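Local coordinates for protein sensor histidine kinase PdtaS (Mycobacterium tuberculosis, PDB 2YKF) that probably senses c-di-GMP through its GAF and PAS-like sensor region and autophosphorylates on histidine, signalling nutrient deprivation in a two-component system, at residues P83-T88 with V127-Q132; P223-P228 with H232-H237; D240-D245 with V274-L279. All coordinates share one frame; numbering follows the deposited sequence.

Contact 1: P83-T88 with V127-Q132; sequences PLVAAT and VLTRHQ
In the GAF domain, the short helix 83-90 lies over the central antiparallel sheet, and Val85 and Thr88, one turn apart, meet Val127 and Thr129 of strand 123-131. The segment axes approach to 9.1 Å, the helix running against the strand at a clear slant (148° between their directions). Val85 divides its branches between two partners. With CG1 anti to its backbone N (chi1 174°), that methyl lies against CB and CG1 of Val127, 4.2 Å from Val127 CB, while Val85 CG2 meets Thr129 CG2 at 3.5 Å, the closest approach, the two side chains crossing at about a right angle. The second methyl, Val127 CG2, is 3.9 Å from Thr88 CB.

The polar ends of both threonines are turned to other partners. Thr88 OG1 bonds back to Leu84 O at 3.0 Å, coming from above the carbonyl plane, and the same oxygen also accepts a bond from Thr88 N. The OG1 bond fixes the rotation of the Thr88 side chain, leaving its carbon side to the valine. Thr129 OG1 hydrogen-bonds with His131 NE2 at 2.9 Å and accepts from Trp45 NE1, so this buried hydroxyl is satisfied while its methyl faces the helix. Strand 123-131 is flanked by strands 41-47 and 114-120, and Thr88 reaches Val115 and Pro117 of the latter; Leu128, turned away from helix 83-90, packs on Trp31 and Leu34 of helix 18-38.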
loop_
_atom_site.group_PDB
_atom_site.type_symbol
_atom_site.label_atom_id
_atom_site.label_comp_id
_atom_site.label_asym_id
_atom_site.label_seq_id
_atom_site.Cartn_x
_atom_site.Cartn_y
_atom_site.Cartn_z
ATOM N N PRO A 83 -23.383 -13.857 -19.415
ATOM C CA PRO A 83 -23.521 -15.322 -19.487
ATOM C C PRO A 83 -22.560 -16.145 -18.605
ATOM O O PRO A 83 -23.012 -17.020 -17.889
ATOM C CB PRO A 83 -23.231 -15.626 -20.968
ATOM C CG PRO A 83 -23.701 -14.434 -21.682
ATOM C CD PRO A 83 -23.408 -13.242 -20.756
ATOM N N LEU A 84 -21.256 -15.879 -18.673
ATOM C CA LEU A 84 -20.272 -16.668 -17.889
ATOM C C LEU A 84 -20.472 -16.550 -16.342
ATOM O O LEU A 84 -20.682 -17.561 -15.618
ATOM C CB LEU A 84 -18.828 -16.312 -18.302
ATOM C CG LEU A 84 -17.733 -17.213 -17.735
ATOM C CD1 LEU A 84 -18.207 -18.683 -17.559
ATOM C CD2 LEU A 84 -16.499 -17.112 -18.581
ATOM N N VAL A 85 -20.433 -15.321 -15.851
ATOM C CA VAL A 85 -20.748 -15.063 -14.455
ATOM C C VAL A 85 -21.995 -15.830 -14.041
ATOM O O VAL A 85 -21.991 -16.581 -13.054
ATOM C CB VAL A 85 -20.977 -13.558 -14.223
ATOM C CG1 VAL A 85 -21.454 -13.302 -12.769
ATOM C CG2 VAL A 85 -19.696 -12.762 -14.611
ATOM N N ALA A 86 -23.076 -15.656 -14.807
ATOM C CA ALA A 86 -24.345 -16.386 -14.538
ATOM C C ALA A 86 -24.116 -17.910 -14.466
ATOM O O ALA A 86 -24.611 -18.586 -13.531
ATOM C CB ALA A 86 -25.430 -16.022 -15.627
ATOM N N ALA A 87 -23.359 -18.443 -15.421
ATOM C CA ALA A 87 -23.055 -19.886 -15.479
ATOM C C ALA A 87 -22.168 -20.344 -14.309
ATOM O O ALA A 87 -22.283 -21.479 -13.846
ATOM C CB ALA A 87 -22.355 -20.220 -16.781
ATOM N N THR A 88 -21.253 -19.473 -13.856
ATOM C CA THR A 88 -20.391 -19.827 -12.710
ATOM C C THR A 88 -21.199 -19.996 -11.444
ATOM O O THR A 88 -20.828 -20.786 -10.582
ATOM C CB THR A 88 -19.253 -18.814 -12.495
ATOM O OG1 THR A 88 -18.593 -18.570 -13.737
ATOM C CG2 THR A 88 -18.186 -19.380 -11.509
ATOM N N VAL A 127 -19.359 -14.414 -7.318
ATOM C CA VAL A 127 -18.388 -14.571 -8.398
ATOM C C VAL A 127 -17.544 -13.286 -8.583
ATOM O O VAL A 127 -18.081 -12.193 -8.549
ATOM C CB VAL A 127 -19.111 -14.876 -9.725
ATOM C CG1 VAL A 127 -18.122 -14.950 -10.833
ATOM C CG2 VAL A 127 -19.830 -16.231 -9.582
ATOM N N LEU A 128 -16.251 -13.440 -8.781
ATOM C CA LEU A 128 -15.338 -12.315 -8.988
ATOM C C LEU A 128 -15.132 -12.210 -10.421
ATOM O O LEU A 128 -14.909 -13.240 -11.067
ATOM C CB LEU A 128 -13.966 -12.668 -8.383
ATOM C CG LEU A 128 -13.958 -12.951 -6.858
ATOM C CD1 LEU A 128 -12.535 -13.178 -6.420
ATOM C CD2 LEU A 128 -14.511 -11.753 -6.096
ATOM N N THR A 129 -15.170 -11.001 -10.963
ATOM C CA THR A 129 -14.575 -10.808 -12.307
ATOM C C THR A 129 -13.278 -10.033 -12.175
ATOM O O THR A 129 -13.206 -9.069 -11.370
ATOM C CB THR A 129 -15.560 -10.100 -13.260
ATOM O OG1 THR A 129 -16.040 -8.872 -12.647
ATOM C CG2 THR A 129 -16.785 -11.097 -13.596
ATOM N N ARG A 130 -12.248 -10.493 -12.889
ATOM C CA ARG A 130 -10.950 -9.852 -12.915
ATOM C C ARG A 130 -10.786 -9.017 -14.227
ATOM O O ARG A 130 -11.106 -9.506 -15.324
ATOM C CB ARG A 130 -9.869 -10.934 -12.829
ATOM C CG ARG A 130 -8.410 -10.486 -12.831
ATOM C CD ARG A 130 -7.457 -11.741 -12.715
ATOM N NE ARG A 130 -5.994 -11.454 -12.860
ATOM C CZ ARG A 130 -5.002 -12.318 -12.551
ATOM N NH1 ARG A 130 -5.273 -13.530 -12.058
ATOM N NH2 ARG A 130 -3.723 -11.970 -12.704
ATOM N N HIS A 131 -10.335 -7.771 -14.128
ATOM C CA HIS A 131 -10.205 -6.939 -15.315
ATOM C C HIS A 131 -8.825 -6.362 -15.271
ATOM O O HIS A 131 -8.377 -5.921 -14.194
ATOM C CB HIS A 131 -11.210 -5.812 -15.252
ATOM C CG HIS A 131 -12.619 -6.248 -14.973
ATOM N ND1 HIS A 131 -13.649 -6.036 -15.864
ATOM C CD2 HIS A 131 -13.183 -6.789 -13.866
ATOM C CE1 HIS A 131 -14.784 -6.466 -15.329
ATOM N NE2 HIS A 131 -14.529 -6.912 -14.109
ATOM N N GLN A 132 -8.109 -6.372 -16.389
ATOM C CA GLN A 132 -6.775 -5.852 -16.372
ATOM C C GLN A 132 -6.363 -5.294 -17.709
ATOM O O GLN A 132 -7.048 -5.554 -18.698
ATOM C CB GLN A 132 -5.826 -6.956 -15.927
ATOM C CG GLN A 132 -5.599 -8.066 -16.947
ATOM C CD GLN A 132 -4.853 -9.249 -16.321
ATOM O OE1 GLN A 132 -3.756 -9.093 -15.760
ATOM N NE2 GLN A 132 -5.458 -10.426 -16.400
#

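Contact 2: P223-P228 with H232-H237; sequences PLISDP and HEVDEH
Residues 223-228 and 232-237 meet where a loop of the PAS-like domain turns into helix 228-243, with Ile225 packing on Val234 and Pro228 opening the first helical turn. The apolar part rests on one methyl. Ile225 CD1 approaches Val234 CB to 3.9 Å and lies nearly as close to both methyls, 4.0 Å from Val234 CG2 and 4.1 Å from Val234 CG1, so the isoleucine meets the valine end-on, over CB. An extended outer torsion (chi2 166°) carries CD1 out to the helix. Strand 250-255 adjoins the pair, Val253 touching Ile225 and Met251 touching Val234.

Hydrogen bonding marks the start of the helix. Asp227 is the N-cap residue, its OD1 accepting from Glu230 N and, weakly, from Phe229 N. The i to i+4 bond from His232 N to Pro228 O is weak, at 3.4 Å with an N-H...O angle of 151°. Arg222 supplies the charged link: its NH1 forms a salt bridge with Asp235 OD2 and a hydrogen bond with His232 ND1, tying the helix to the start of the loop. A chi1 of -173° takes the imidazole away from Pro228, to where ND1 bonds Arg222, while His232 CB stays 3.9 Å from Pro228 O.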
loop_
_atom_site.group_PDB
_atom_site.type_symbol
_atom_site.label_atom_id
_atom_site.label_comp_id
_atom_site.label_asym_id
_atom_site.label_seq_id
_atom_site.Cartn_x
_atom_site.Cartn_y
_atom_site.Cartn_z
ATOM N N PRO A 223 17.959 -16.512 14.198
ATOM C CA PRO A 223 19.086 -15.845 14.858
ATOM C C PRO A 223 18.969 -14.308 14.872
ATOM O O PRO A 223 19.656 -13.684 15.626
ATOM C CB PRO A 223 20.316 -16.257 14.018
ATOM C CG PRO A 223 19.929 -17.525 13.338
ATOM C CD PRO A 223 18.401 -17.361 13.089
ATOM N N LEU A 224 18.053 -13.710 14.106
ATOM C CA LEU A 224 18.067 -12.237 13.966
ATOM C C LEU A 224 17.212 -11.637 14.991
ATOM O O LEU A 224 17.445 -10.485 15.369
ATOM C CB LEU A 224 17.572 -11.766 12.564
ATOM C CG LEU A 224 18.366 -12.369 11.384
ATOM C CD1 LEU A 224 17.696 -11.988 10.086
ATOM C CD2 LEU A 224 19.834 -11.942 11.399
ATOM N N ILE A 225 16.201 -12.405 15.436
ATOM C CA ILE A 225 15.156 -11.911 16.315
ATOM C C ILE A 225 15.719 -11.624 17.689
ATOM O O ILE A 225 16.425 -12.459 18.254
ATOM C CB ILE A 225 13.974 -12.874 16.387
ATOM C CG1 ILE A 225 13.251 -12.859 15.035
ATOM C CG2 ILE A 225 12.960 -12.477 17.535
ATOM C CD1 ILE A 225 12.276 -14.021 14.888
ATOM N N SER A 226 15.444 -10.423 18.190
ATOM C CA SER A 226 16.111 -9.905 19.420
ATOM C C SER A 226 15.646 -10.615 20.693
ATOM O O SER A 226 16.472 -10.997 21.527
ATOM C CB SER A 226 15.900 -8.386 19.585
ATOM O OG SER A 226 16.463 -7.659 18.470
ATOM N N ASP A 227 14.337 -10.727 20.877
ATOM C CA ASP A 227 13.818 -11.389 22.068
ATOM C C ASP A 227 13.798 -12.922 21.886
ATOM O O ASP A 227 13.170 -13.430 20.949
ATOM C CB ASP A 227 12.432 -10.828 22.387
ATOM C CG ASP A 227 11.798 -11.475 23.651
ATOM O OD1 ASP A 227 11.336 -12.610 23.596
ATOM O OD2 ASP A 227 11.751 -10.799 24.684
ATOM N N PRO A 228 14.469 -13.670 22.791
ATOM C CA PRO A 228 14.554 -15.132 22.563
ATOM C C PRO A 228 13.160 -15.818 22.669
ATOM O O PRO A 228 12.953 -16.872 22.066
ATOM C CB PRO A 228 15.535 -15.618 23.664
ATOM C CG PRO A 228 15.302 -14.658 24.851
ATOM C CD PRO A 228 14.946 -13.270 24.144
ATOM N N HIS A 232 11.427 -18.008 19.297
ATOM C CA HIS A 232 10.847 -19.310 19.320
ATOM C C HIS A 232 9.403 -19.307 18.839
ATOM O O HIS A 232 8.987 -20.238 18.160
ATOM C CB HIS A 232 10.925 -19.917 20.728
ATOM C CG HIS A 232 10.478 -21.341 20.765
ATOM N ND1 HIS A 232 11.161 -22.346 20.098
ATOM C CD2 HIS A 232 9.408 -21.931 21.348
ATOM C CE1 HIS A 232 10.543 -23.502 20.301
ATOM N NE2 HIS A 232 9.466 -23.275 21.038
ATOM N N GLU A 233 8.637 -18.275 19.190
ATOM C CA GLU A 233 7.251 -18.152 18.695
ATOM C C GLU A 233 7.165 -18.158 17.139
ATOM O O GLU A 233 6.309 -18.794 16.528
ATOM C CB GLU A 233 6.576 -16.882 19.241
ATOM C CG GLU A 233 6.054 -16.999 20.701
ATOM C CD GLU A 233 5.827 -15.613 21.347
ATOM O OE1 GLU A 233 6.195 -14.555 20.722
ATOM O OE2 GLU A 233 5.302 -15.600 22.487
ATOM N N VAL A 234 8.060 -17.435 16.532
ATOM C CA VAL A 234 8.070 -17.320 15.096
ATOM C C VAL A 234 8.406 -18.658 14.456
ATOM O O VAL A 234 7.731 -19.103 13.524
ATOM C CB VAL A 234 9.045 -16.217 14.682
ATOM C CG1 VAL A 234 9.311 -16.274 13.120
ATOM C CG2 VAL A 234 8.407 -14.934 15.089
ATOM N N ASP A 235 9.466 -19.273 14.943
ATOM C CA ASP A 235 9.851 -20.638 14.590
ATOM C C ASP A 235 8.650 -21.630 14.689
ATOM O O ASP A 235 8.270 -22.281 13.666
ATOM C CB ASP A 235 11.038 -21.084 15.494
ATOM C CG ASP A 235 11.584 -22.492 15.112
ATOM O OD1 ASP A 235 10.888 -23.225 14.358
ATOM O OD2 ASP A 235 12.712 -22.833 15.526
ATOM N N GLU A 236 8.014 -21.714 15.853
ATOM C CA GLU A 236 6.820 -22.585 16.009
ATOM C C GLU A 236 5.653 -22.234 15.070
ATOM O O GLU A 236 4.993 -23.110 14.520
ATOM C CB GLU A 236 6.307 -22.597 17.459
ATOM C CG GLU A 236 7.245 -23.439 18.374
ATOM C CD GLU A 236 7.365 -24.919 17.912
ATOM O OE1 GLU A 236 6.320 -25.544 17.515
ATOM O OE2 GLU A 236 8.508 -25.461 17.951
ATOM N N HIS A 237 5.379 -20.953 14.934
ATOM C CA HIS A 237 4.333 -20.509 14.016
ATOM C C HIS A 237 4.546 -21.026 12.631
ATOM O O HIS A 237 3.666 -21.654 12.063
ATOM C CB HIS A 237 4.240 -18.995 13.946
ATOM C CG HIS A 237 3.266 -18.536 12.910
ATOM N ND1 HIS A 237 1.917 -18.860 12.954
ATOM C CD2 HIS A 237 3.457 -17.836 11.768
ATOM C CE1 HIS A 237 1.316 -18.341 11.894
ATOM N NE2 HIS A 237 2.230 -17.721 11.155
#

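Contact 3: D240-D245 with V274-L279; sequences DLLAGD and VGAAIL
Leu241 lays one branch of its isobutyl group over the methyl of Ala276: CD2 of Leu241 is 3.7 Å from Ala276 CB, and Leu241 CG follows at 4.1 Å. A chi1 of -172° swings Leu241 CG to the side opposite the main-chain N, directing the side chain from helix 228-243 down to strand 272-282. Ala276 points its CB back toward the helix, and both residues are buried.

Leu242, next in the chain, leaves the helix on a different bearing, but its end swings in to the strand. There Leu242 CD2 settles on the backbone of Gly275, 3.9 Å from Gly275 CA and 4.0 Å from Gly275 C, and only grazes Ala276 CB at 4.3 Å. The main chain of Gly275 is thus itself a packing surface. Gly275 adopts phi 92° and psi -143°, a conformation open to glycine, and its bare CA lets Leu242 CD2 come down on the main chain. Gly275 N is held by Asn273 OD1.

No hydrogen bond joins the two segments, and the contact is purely apolar. Just beyond the two leucines the helix ends in a Schellman motif: Gly244, at positive phi, leaves the helical conformation, Asp245 N bonds to Asp240 O at 2.8 Å, and Gly244 N bonds weakly to Leu241 O. Leu241 also touches Thr264 and Pro266 of the adjacent strand 258-269, and Ala276 pairs through its backbone with Leu186 on strand 183-186. The five-stranded antiparallel sheet in order 2-1-5-4-3, with the helix before its third strand packed on it, is characteristic of the PAS fold.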
loop_
_atom_site.group_PDB
_atom_site.type_symbol
_atom_site.label_atom_id
_atom_site.label_comp_id
_atom_site.label_asym_id
_atom_site.label_seq_id
_atom_site.Cartn_x
_atom_site.Cartn_y
_atom_site.Cartn_z
ATOM N N ASP A 240 3.972 -24.738 12.324
ATOM C CA ASP A 240 2.526 -25.001 12.343
ATOM C C ASP A 240 1.803 -24.605 11.048
ATOM O O ASP A 240 0.819 -25.254 10.613
ATOM C CB ASP A 240 1.845 -24.235 13.494
ATOM C CG ASP A 240 2.195 -24.808 14.878
ATOM O OD1 ASP A 240 2.800 -25.906 14.928
ATOM O OD2 ASP A 240 1.878 -24.154 15.910
ATOM N N LEU A 241 2.233 -23.484 10.483
ATOM C CA LEU A 241 1.659 -22.963 9.256
ATOM C C LEU A 241 1.743 -23.985 8.136
ATOM O O LEU A 241 0.727 -24.321 7.472
ATOM C CB LEU A 241 2.462 -21.703 8.855
ATOM C CG LEU A 241 2.022 -20.796 7.716
ATOM C CD1 LEU A 241 0.728 -20.186 8.103
ATOM C CD2 LEU A 241 3.126 -19.719 7.526
ATOM N N LEU A 242 2.956 -24.470 7.936
ATOM C CA LEU A 242 3.293 -25.411 6.895
ATOM C C LEU A 242 2.644 -26.798 7.106
ATOM O O LEU A 242 2.298 -27.486 6.129
ATOM C CB LEU A 242 4.800 -25.573 6.876
ATOM C CG LEU A 242 5.526 -24.298 6.436
ATOM C CD1 LEU A 242 7.031 -24.388 6.626
ATOM C CD2 LEU A 242 5.162 -23.905 4.992
ATOM N N ALA A 243 2.456 -27.165 8.379
ATOM C CA ALA A 243 1.858 -28.460 8.751
ATOM C C ALA A 243 0.320 -28.494 8.675
ATOM O O ALA A 243 -0.269 -29.583 8.711
ATOM C CB ALA A 243 2.350 -28.890 10.156
ATOM N N GLY A 244 -0.331 -27.323 8.573
ATOM C CA GLY A 244 -1.783 -27.221 8.628
ATOM C C GLY A 244 -2.270 -27.192 10.064
ATOM O O GLY A 244 -3.470 -27.380 10.339
ATOM N N ASP A 245 -1.336 -26.963 10.987
ATOM C CA ASP A 245 -1.616 -26.872 12.425
ATOM C C ASP A 245 -1.976 -25.462 12.901
ATOM O O ASP A 245 -2.193 -25.251 14.103
ATOM C CB ASP A 245 -0.365 -27.289 13.255
ATOM C CG ASP A 245 -0.153 -28.805 13.335
ATOM O OD1 ASP A 245 -1.124 -29.589 13.158
ATOM O OD2 ASP A 245 1.020 -29.191 13.598
ATOM N N VAL A 274 0.749 -26.350 0.169
ATOM C CA VAL A 274 1.724 -26.170 -0.873
ATOM C C VAL A 274 2.614 -24.950 -0.534
ATOM O O VAL A 274 2.971 -24.175 -1.394
ATOM C CB VAL A 274 1.037 -26.045 -2.248
ATOM C CG1 VAL A 274 0.285 -27.435 -2.622
ATOM C CG2 VAL A 274 0.079 -24.804 -2.306
ATOM N N GLY A 275 2.981 -24.848 0.745
ATOM C CA GLY A 275 3.806 -23.799 1.303
ATOM C C GLY A 275 3.000 -22.615 1.859
ATOM O O GLY A 275 1.906 -22.781 2.464
ATOM N N ALA A 276 3.559 -21.407 1.670
ATOM C CA ALA A 276 3.045 -20.223 2.329
ATOM C C ALA A 276 3.528 -18.938 1.663
ATOM O O ALA A 276 4.546 -18.920 0.983
ATOM C CB ALA A 276 3.417 -20.192 3.857
ATOM N N ALA A 277 2.755 -17.869 1.856
ATOM C CA ALA A 277 3.206 -16.515 1.436
ATOM C C ALA A 277 3.453 -15.809 2.748
ATOM O O ALA A 277 2.760 -16.080 3.742
ATOM C CB ALA A 277 2.114 -15.785 0.590
ATOM N N ILE A 278 4.464 -14.943 2.766
ATOM C CA ILE A 278 4.729 -14.116 3.882
ATOM C C ILE A 278 4.884 -12.700 3.364
ATOM O O ILE A 278 5.711 -12.420 2.470
ATOM C CB ILE A 278 6.004 -14.581 4.653
ATOM C CG1 ILE A 278 5.773 -16.030 5.182
ATOM C CG2 ILE A 278 6.383 -13.618 5.826
ATOM C CD1 ILE A 278 6.893 -16.553 5.967
ATOM N N LEU A 279 4.141 -11.793 3.972
ATOM C CA LEU A 279 4.330 -10.357 3.634
ATOM C C LEU A 279 5.091 -9.712 4.765
ATOM O O LEU A 279 4.921 -10.074 5.928
ATOM C CB LEU A 279 2.995 -9.673 3.462
ATOM C CG LEU A 279 1.991 -10.477 2.617
ATOM C CD1 LEU A 279 0.697 -9.680 2.688
ATOM C CD2 LEU A 279 2.488 -10.565 1.217
#

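The three contacts follow one another along the chain and divide between two sensing modules. Contact 1 belongs to the GAF domain, and contacts 2 and 3 to the PAS-like domain on the opposite side of the chain's centre; contact 1 lies about 43 Å from contact 2 and 29 Å from contact 3, centre to centre. Contacts 2 and 3 share helix 228-243, with centres about 16 Å apart, so the helix meets its preceding loop near one end and the sheet at the other. Contacts 1 and 3 each pack a helix on an antiparallel sheet without a hydrogen bond between the segments. The histidine predicted to be phosphorylated lies beyond the last modelled residue.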